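Local coordinates for putative CRISPR-associated endoribonuclease-like protein Cas6nc (PDB 3QJL), which binds CRISPR RNA (crRNA) as a Cas6-family protein of the prokaryotic antiviral defence system and forms a homodimer when crystallised with it, at residues 154-168 and 183-195. Sequence-based numbering, arbitrary orientation.
With nucleotides of chain D; nucleotides of chain B.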
loop_
_atom_site.group_PDB
_atom_site.type_symbol
_atom_site.label_atom_id
_atom_site.label_comp_id
_atom_site.label_asym_id
_atom_site.label_seq_id
_atom_site.Cartn_x
_atom_site.Cartn_y
_atom_site.Cartn_z
ATOM N N TYR A 154 -9.353 7.357 10.437
ATOM C CA TYR A 154 -8.337 6.336 10.249
ATOM C C TYR A 154 -7.586 6.185 11.561
ATOM O O TYR A 154 -7.690 7.032 12.442
ATOM C CB TYR A 154 -7.339 6.738 9.180
ATOM C CG TYR A 154 -7.894 7.183 7.850
ATOM C CD1 TYR A 154 -8.244 6.260 6.879
ATOM C CD2 TYR A 154 -7.996 8.533 7.541
ATOM C CE1 TYR A 154 -8.710 6.671 5.648
ATOM C CE2 TYR A 154 -8.462 8.952 6.314
ATOM C CZ TYR A 154 -8.814 8.021 5.370
ATOM O OH TYR A 154 -9.271 8.444 4.145
ATOM N N PRO A 155 -6.814 5.108 11.701
ATOM C CA PRO A 155 -6.129 4.869 12.975
ATOM C C PRO A 155 -5.220 6.029 13.421
ATOM O O PRO A 155 -5.021 6.228 14.623
ATOM C CB PRO A 155 -5.293 3.617 12.689
ATOM C CG PRO A 155 -5.960 2.956 11.537
ATOM C CD PRO A 155 -6.549 4.050 10.711
ATOM N N HIS A 156 -4.666 6.785 12.483
ATOM C CA HIS A 156 -3.790 7.883 12.880
ATOM C C HIS A 156 -4.562 9.084 13.436
ATOM O O HIS A 156 -3.967 10.038 13.932
ATOM C CB HIS A 156 -2.825 8.286 11.754
ATOM C CG HIS A 156 -3.490 8.890 10.549
ATOM N ND1 HIS A 156 -4.344 9.973 10.624
ATOM C CD2 HIS A 156 -3.381 8.587 9.232
ATOM C CE1 HIS A 156 -4.746 10.300 9.407
ATOM N NE2 HIS A 156 -4.176 9.474 8.545
ATOM N N ASP A 157 -5.885 9.040 13.355
ATOM C CA ASP A 157 -6.701 10.096 13.942
ATOM C C ASP A 157 -6.869 9.882 15.438
ATOM O O ASP A 157 -6.866 8.752 15.911
ATOM C CB ASP A 157 -8.055 10.186 13.247
ATOM C CG ASP A 157 -7.943 10.753 11.852
ATOM O OD1 ASP A 157 -6.940 11.463 11.596
ATOM O OD2 ASP A 157 -8.846 10.492 11.017
ATOM N N GLU A 158 -7.023 10.969 16.183
ATOM C CA GLU A 158 -7.052 10.883 17.640
ATOM C C GLU A 158 -8.274 10.139 18.190
ATOM O O GLU A 158 -8.162 9.369 19.139
ATOM C CB GLU A 158 -6.958 12.284 18.256
ATOM C CG GLU A 158 -6.980 12.299 19.782
ATOM C CD GLU A 158 -5.874 11.442 20.400
ATOM O OE1 GLU A 158 -4.689 11.863 20.356
ATOM O OE2 GLU A 158 -6.199 10.347 20.930
ATOM N N LEU A 159 -9.434 10.374 17.589
ATOM C CA LEU A 159 -10.682 9.832 18.105
ATOM C C LEU A 159 -10.974 8.423 17.606
ATOM O O LEU A 159 -12.001 7.844 17.958
ATOM C CB LEU A 159 -11.845 10.746 17.729
ATOM C CG LEU A 159 -11.701 12.189 18.226
ATOM C CD1 LEU A 159 -12.773 13.088 17.608
ATOM C CD2 LEU A 159 -11.733 12.254 19.762
ATOM N N PHE A 160 -10.082 7.875 16.788
ATOM C CA PHE A 160 -10.331 6.584 16.155
ATOM C C PHE A 160 -10.605 5.461 17.160
ATOM O O PHE A 160 -11.719 4.944 17.246
ATOM C CB PHE A 160 -9.160 6.200 15.257
ATOM C CG PHE A 160 -9.375 4.924 14.493
ATOM C CD1 PHE A 160 -9.960 4.943 13.240
ATOM C CD2 PHE A 160 -8.986 3.708 15.024
ATOM C CE1 PHE A 160 -10.150 3.775 12.531
ATOM C CE2 PHE A 160 -9.168 2.532 14.318
ATOM C CZ PHE A 160 -9.752 2.560 13.077
ATOM N N MET A 161 -9.574 5.099 17.914
ATOM C CA MET A 161 -9.631 3.988 18.856
ATOM C C MET A 161 -10.833 4.083 19.780
ATOM O O MET A 161 -11.469 3.078 20.085
ATOM C CB MET A 161 -8.348 3.932 19.684
ATOM C CG MET A 161 -8.102 2.623 20.381
ATOM S SD MET A 161 -8.018 1.247 19.218
ATOM C CE MET A 161 -9.672 0.558 19.360
ATOM N N ASP A 162 -11.148 5.288 20.231
ATOM C CA ASP A 162 -12.252 5.452 21.158
ATOM C C ASP A 162 -13.581 5.289 20.438
ATOM O O ASP A 162 -14.543 4.739 20.982
ATOM C CB ASP A 162 -12.202 6.801 21.860
ATOM C CG ASP A 162 -13.419 7.032 22.722
ATOM O OD1 ASP A 162 -13.428 6.526 23.867
ATOM O OD2 ASP A 162 -14.380 7.688 22.245
ATOM N N ARG A 163 -13.638 5.765 19.207
ATOM C CA ARG A 163 -14.845 5.605 18.424
ATOM C C ARG A 163 -15.067 4.125 18.061
ATOM O O ARG A 163 -16.173 3.616 18.163
ATOM C CB ARG A 163 -14.760 6.478 17.180
ATOM C CG ARG A 163 -15.964 6.414 16.305
ATOM C CD ARG A 163 -17.180 7.041 16.945
ATOM N NE ARG A 163 -18.300 6.888 16.019
ATOM C CZ ARG A 163 -19.389 6.150 16.238
ATOM N NH1 ARG A 163 -19.553 5.506 17.394
ATOM N NH2 ARG A 163 -20.333 6.079 15.301
ATOM N N LEU A 164 -14.006 3.437 17.657
ATOM C CA LEU A 164 -14.108 2.051 17.221
ATOM C C LEU A 164 -14.542 1.167 18.366
ATOM O O LEU A 164 -15.364 0.273 18.190
ATOM C CB LEU A 164 -12.762 1.552 16.698
ATOM C CG LEU A 164 -12.655 0.064 16.350
ATOM C CD1 LEU A 164 -13.552 -0.307 15.165
ATOM C CD2 LEU A 164 -11.209 -0.311 16.075
ATOM N N ARG A 165 -13.956 1.416 19.533
ATOM C CA ARG A 165 -14.285 0.712 20.759
ATOM C C ARG A 165 -15.805 0.775 20.998
ATOM O O ARG A 165 -16.465 -0.252 21.184
ATOM C CB ARG A 165 -13.512 1.360 21.908
ATOM C CG ARG A 165 -13.287 0.504 23.145
ATOM C CD ARG A 165 -12.272 1.170 24.102
ATOM N NE ARG A 165 -10.865 0.952 23.719
ATOM C CZ ARG A 165 -9.927 1.906 23.631
ATOM N NH1 ARG A 165 -10.221 3.181 23.882
ATOM N NH2 ARG A 165 -8.683 1.590 23.283
ATOM N N LYS A 166 -16.366 1.979 20.970
ATOM C CA LYS A 166 -17.804 2.150 21.171
ATOM C C LYS A 166 -18.637 1.503 20.068
ATOM O O LYS A 166 -19.695 0.952 20.330
ATOM C CB LYS A 166 -18.168 3.633 21.324
ATOM C CG LYS A 166 -17.893 4.176 22.709
ATOM C CD LYS A 166 -17.672 5.670 22.716
ATOM C CE LYS A 166 -17.149 6.114 24.065
ATOM N NZ LYS A 166 -16.492 7.447 23.992
ATOM N N VAL A 167 -18.172 1.570 18.830
ATOM C CA VAL A 167 -18.912 0.945 17.741
ATOM C C VAL A 167 -19.025 -0.565 17.959
ATOM O O VAL A 167 -20.100 -1.127 17.811
ATOM C CB VAL A 167 -18.292 1.256 16.367
ATOM C CG1 VAL A 167 -18.924 0.412 15.295
ATOM C CG2 VAL A 167 -18.487 2.710 16.044
ATOM N N MET A 168 -17.923 -1.210 18.331
ATOM C CA MET A 168 -17.929 -2.654 18.553
ATOM C C MET A 168 -18.820 -3.044 19.724
ATOM O O MET A 168 -19.724 -3.850 19.566
ATOM C CB MET A 168 -16.512 -3.202 18.754
ATOM C CG MET A 168 -15.607 -3.016 17.550
ATOM S SD MET A 168 -16.345 -3.524 15.983
ATOM C CE MET A 168 -16.014 -5.283 16.042
ATOM N N ARG A 183 -14.877 -5.371 27.693
ATOM C CA ARG A 183 -14.980 -4.357 26.640
ATOM C C ARG A 183 -13.690 -3.591 26.304
ATOM O O ARG A 183 -13.718 -2.640 25.527
ATOM C CB ARG A 183 -16.117 -3.387 26.935
ATOM C CG ARG A 183 -16.551 -3.392 28.380
ATOM C CD ARG A 183 -17.997 -2.965 28.508
ATOM N NE ARG A 183 -18.737 -3.810 29.441
ATOM C CZ ARG A 183 -19.014 -3.475 30.698
ATOM N NH1 ARG A 183 -18.612 -2.301 31.178
ATOM N NH2 ARG A 183 -19.700 -4.313 31.473
ATOM N N ASP A 184 -12.572 -3.964 26.911
ATOM C CA ASP A 184 -11.327 -3.267 26.621
ATOM C C ASP A 184 -10.528 -3.948 25.521
ATOM O O ASP A 184 -10.303 -5.157 25.563
ATOM C CB ASP A 184 -10.468 -3.131 27.882
ATOM C CG ASP A 184 -11.159 -2.327 28.977
ATOM O OD1 ASP A 184 -11.882 -1.357 28.648
ATOM O OD2 ASP A 184 -10.977 -2.670 30.169
ATOM N N PHE A 185 -10.115 -3.167 24.527
ATOM C CA PHE A 185 -9.178 -3.653 23.523
ATOM C C PHE A 185 -8.443 -2.522 22.802
ATOM O O PHE A 185 -8.898 -1.378 22.786
ATOM C CB PHE A 185 -9.887 -4.548 22.510
ATOM C CG PHE A 185 -10.736 -3.805 21.529
ATOM C CD1 PHE A 185 -12.075 -3.580 21.784
ATOM C CD2 PHE A 185 -10.204 -3.352 20.338
ATOM C CE1 PHE A 185 -12.869 -2.907 20.875
ATOM C CE2 PHE A 185 -10.996 -2.674 19.416
ATOM C CZ PHE A 185 -12.331 -2.453 19.687
ATOM N N THR A 186 -7.306 -2.853 22.202
ATOM C CA THR A 186 -6.564 -1.897 21.398
ATOM C C THR A 186 -6.207 -2.550 20.088
ATOM O O THR A 186 -6.181 -3.774 19.992
ATOM C CB THR A 186 -5.229 -1.495 22.058
ATOM O OG1 THR A 186 -4.493 -2.677 22.393
ATOM C CG2 THR A 186 -5.460 -0.667 23.307
ATOM N N ILE A 187 -5.922 -1.736 19.080
ATOM C CA ILE A 187 -5.296 -2.246 17.871
ATOM C C ILE A 187 -4.073 -1.393 17.567
ATOM O O ILE A 187 -4.101 -0.181 17.756
ATOM C CB ILE A 187 -6.250 -2.204 16.663
ATOM C CG1 ILE A 187 -6.245 -0.816 16.039
ATOM C CG2 ILE A 187 -7.664 -2.607 17.062
ATOM C CD1 ILE A 187 -7.029 -0.750 14.761
ATOM N N GLU A 188 -2.984 -2.006 17.127
ATOM C CA GLU A 188 -1.894 -1.188 16.615
ATOM C C GLU A 188 -1.577 -1.495 15.156
ATOM O O GLU A 188 -1.343 -2.648 14.781
ATOM C CB GLU A 188 -0.649 -1.205 17.513
ATOM C CG GLU A 188 0.247 -2.413 17.386
ATOM C CD GLU A 188 1.571 -2.198 18.098
ATOM O OE1 GLU A 188 2.028 -1.028 18.168
ATOM O OE2 GLU A 188 2.147 -3.193 18.598
ATOM N N VAL A 189 -1.608 -0.442 14.344
ATOM C CA VAL A 189 -1.432 -0.546 12.912
ATOM C C VAL A 189 -0.030 -1.036 12.579
ATOM O O VAL A 189 0.933 -0.696 13.257
ATOM C CB VAL A 189 -1.655 0.820 12.278
ATOM C CG1 VAL A 189 -1.344 0.792 10.803
ATOM C CG2 VAL A 189 -3.062 1.251 12.515
ATOM N N LEU A 190 0.080 -1.838 11.532
ATOM C CA LEU A 190 1.354 -2.396 11.108
ATOM C C LEU A 190 1.625 -1.970 9.690
ATOM O O LEU A 190 2.691 -1.493 9.380
ATOM C CB LEU A 190 1.398 -3.912 11.258
ATOM C CG LEU A 190 1.250 -4.388 12.703
ATOM C CD1 LEU A 190 1.572 -5.871 12.852
ATOM C CD2 LEU A 190 2.147 -3.562 13.588
ATOM N N LYS A 191 0.700 -2.266 8.799
ATOM C CA LYS A 191 0.764 -1.750 7.439
ATOM C C LYS A 191 -0.544 -1.006 7.215
ATOM O O LYS A 191 -1.607 -1.530 7.512
ATOM C CB LYS A 191 0.891 -2.917 6.461
ATOM C CG LYS A 191 1.116 -2.555 5.015
ATOM C CD LYS A 191 1.355 -3.828 4.211
ATOM C CE LYS A 191 1.788 -3.552 2.781
ATOM N NZ LYS A 191 3.240 -3.175 2.712
ATOM N N PHE A 192 -0.474 0.249 6.779
ATOM C CA PHE A 192 -1.695 1.040 6.640
ATOM C C PHE A 192 -1.860 1.799 5.328
ATOM O O PHE A 192 -0.908 2.376 4.804
ATOM C CB PHE A 192 -1.834 2.018 7.810
ATOM C CG PHE A 192 -2.861 3.089 7.581
ATOM C CD1 PHE A 192 -4.194 2.863 7.879
ATOM C CD2 PHE A 192 -2.496 4.318 7.061
ATOM C CE1 PHE A 192 -5.142 3.845 7.667
ATOM C CE2 PHE A 192 -3.439 5.304 6.847
ATOM C CZ PHE A 192 -4.763 5.067 7.150
ATOM N N LYS A 193 -3.084 1.794 4.810
ATOM C CA LYS A 193 -3.425 2.555 3.616
ATOM C C LYS A 193 -4.865 3.063 3.682
ATOM O O LYS A 193 -5.731 2.419 4.273
ATOM C CB LYS A 193 -3.227 1.699 2.364
ATOM C CG LYS A 193 -3.196 2.490 1.069
ATOM C CD LYS A 193 -2.502 1.711 -0.035
ATOM C CE LYS A 193 -3.278 1.788 -1.338
ATOM N NZ LYS A 193 -2.452 1.363 -2.501
ATOM N N PRO A 194 -5.121 4.209 3.058
ATOM C CA PRO A 194 -6.488 4.753 2.948
ATOM C C PRO A 194 -7.171 4.401 1.611
ATOM O O PRO A 194 -6.506 4.261 0.582
ATOM C CB PRO A 194 -6.246 6.276 2.985
ATOM C CG PRO A 194 -4.944 6.422 2.295
ATOM C CD PRO A 194 -4.117 5.253 2.782
ATOM N N THR A 195 -8.489 4.277 1.596
ATOM C CA THR A 195 -9.163 4.004 0.340
ATOM C C THR A 195 -10.458 4.798 0.345
ATOM O O THR A 195 -11.020 5.067 1.413
ATOM C CB THR A 195 -9.415 2.485 0.204
ATOM O OG1 THR A 195 -9.654 2.133 -1.164
ATOM C CG2 THR A 195 -10.582 2.061 1.073
ATOM P P A D 9 -8.005 12.337 -6.765
ATOM O OP1 A D 9 -8.274 13.643 -7.412
ATOM O OP2 A D 9 -6.592 11.966 -6.451
ATOM O "O5'" A D 9 -8.913 12.195 -5.466
ATOM C "C5'" A D 9 -10.293 12.548 -5.505
ATOM C "C4'" A D 9 -10.870 12.651 -4.121
ATOM O "O4'" A D 9 -10.805 11.337 -3.499
ATOM C "C3'" A D 9 -10.131 13.607 -3.191
ATOM O "O3'" A D 9 -11.046 14.161 -2.234
ATOM C "C2'" A D 9 -9.139 12.683 -2.490
ATOM O "O2'" A D 9 -8.710 13.128 -1.218
ATOM C "C1'" A D 9 -9.916 11.356 -2.400
ATOM N N9 A D 9 -9.046 10.178 -2.498
ATOM C C8 A D 9 -8.225 9.893 -3.563
ATOM N N7 A D 9 -7.484 8.824 -3.422
ATOM C C5 A D 9 -7.829 8.374 -2.160
ATOM C C6 A D 9 -7.385 7.263 -1.431
ATOM N N6 A D 9 -6.479 6.395 -1.890
ATOM N N1 A D 9 -7.909 7.093 -0.203
ATOM C C2 A D 9 -8.820 7.971 0.240
ATOM N N3 A D 9 -9.324 9.046 -0.355
ATOM C C4 A D 9 -8.779 9.198 -1.570
ATOM P P A B 7 3.010 2.140 6.184
ATOM O OP1 A B 7 2.079 1.040 5.870
ATOM O OP2 A B 7 3.017 3.339 5.308
ATOM O "O5'" A B 7 2.820 2.581 7.691
ATOM C "C5'" A B 7 2.387 1.660 8.670
ATOM C "C4'" A B 7 2.916 2.032 10.026
ATOM O "O4'" A B 7 4.342 1.783 10.070
ATOM C "C3'" A B 7 2.766 3.496 10.406
ATOM O "O3'" A B 7 1.517 3.770 10.996
ATOM C "C2'" A B 7 3.935 3.731 11.343
ATOM O "O2'" A B 7 3.627 3.274 12.641
ATOM C "C1'" A B 7 4.997 2.815 10.756
ATOM N N9 A B 7 5.876 3.516 9.799
ATOM C C8 A B 7 6.039 3.220 8.471
ATOM N N7 A B 7 6.895 3.996 7.850
ATOM C C5 A B 7 7.330 4.867 8.838
ATOM C C6 A B 7 8.241 5.931 8.817
ATOM N N6 A B 7 8.923 6.327 7.741
ATOM N N1 A B 7 8.440 6.589 9.971
ATOM C C2 A B 7 7.768 6.208 11.058
ATOM N N3 A B 7 6.886 5.228 11.211
ATOM C C4 A B 7 6.715 4.581 10.047
ATOM P P C B 5 2.089 -7.832 2.856
ATOM O OP1 C B 5 1.373 -7.116 1.774
ATOM O OP2 C B 5 3.566 -7.721 2.933
ATOM O "O5'" C B 5 1.443 -7.463 4.257
ATOM C "C5'" C B 5 2.047 -7.873 5.473
ATOM C "C4'" C B 5 2.515 -6.689 6.275
ATOM O "O4'" C B 5 2.291 -6.948 7.686
ATOM C "C3'" C B 5 3.992 -6.351 6.124
ATOM O "O3'" C B 5 4.160 -4.936 6.190
ATOM C "C2'" C B 5 4.611 -7.008 7.355
ATOM O "O2'" C B 5 5.823 -6.430 7.781
ATOM C "C1'" C B 5 3.505 -6.833 8.392
ATOM N N1 C B 5 3.504 -7.859 9.454
ATOM C C2 C B 5 3.957 -7.519 10.735
ATOM O O2 C B 5 4.380 -6.367 10.950
ATOM N N3 C B 5 3.932 -8.462 11.704
ATOM C C4 C B 5 3.481 -9.695 11.439
ATOM N N4 C B 5 3.489 -10.585 12.436
ATOM C C5 C B 5 3.008 -10.063 10.147
ATOM C C6 C B 5 3.031 -9.121 9.195
#
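F185 lies beneath helix 160-168 with the end of its ring among M161, L164, R165 and M168, and its burial illustrates how one aromatic residue can seat a helix on a sheet. F185 CE2 touches M161 CE at 3.5 Å and has L164 CD2 near the ring plane at its edge; F185 CZ meets M168 CG at 4.0 Å. Y213 of strand 204-215 and I219 of helix 217-226 also pack on F185 in this tightly filled part. I187 continues the apolar row, its CD1 reaching the edge of the F160 ring. Segment 160-168 of the helix crosses strand 185-189 at 131°, the helix covering one face of the antiparallel sheet, as in the ferredoxin-like fold of RAMP proteins such as Cas6. On the more exposed side of the helix, R165 bends at chi3 (-81°) and turns its guanidinium side-on to the strand. R165 NE donates to F185 O at 3.2 Å, and R165 NH2 donates to the same oxygen, which lies in the guanidinium plane, at 3.0 Å. This double grip fixes the rotation of the group against the strand. Past the corner at 190-191 the contact is more open, with exposed H156 at its rim and RNA along its border. There P155 CD abuts F192 CE1, and Y154 and H156 complete an aromatic cluster with F192, the Y154 and F192 planes 79° apart. Farther along, P194 CB lies 3.6 Å from Y154 CE1. On this nucleic acid side, F192 N donates to a phosphate oxygen, OP1, of the chain B adenosine nucleotide at 2.8 Å, and P194 O accepts from N6 of the chain D adenine at 3.3 Å.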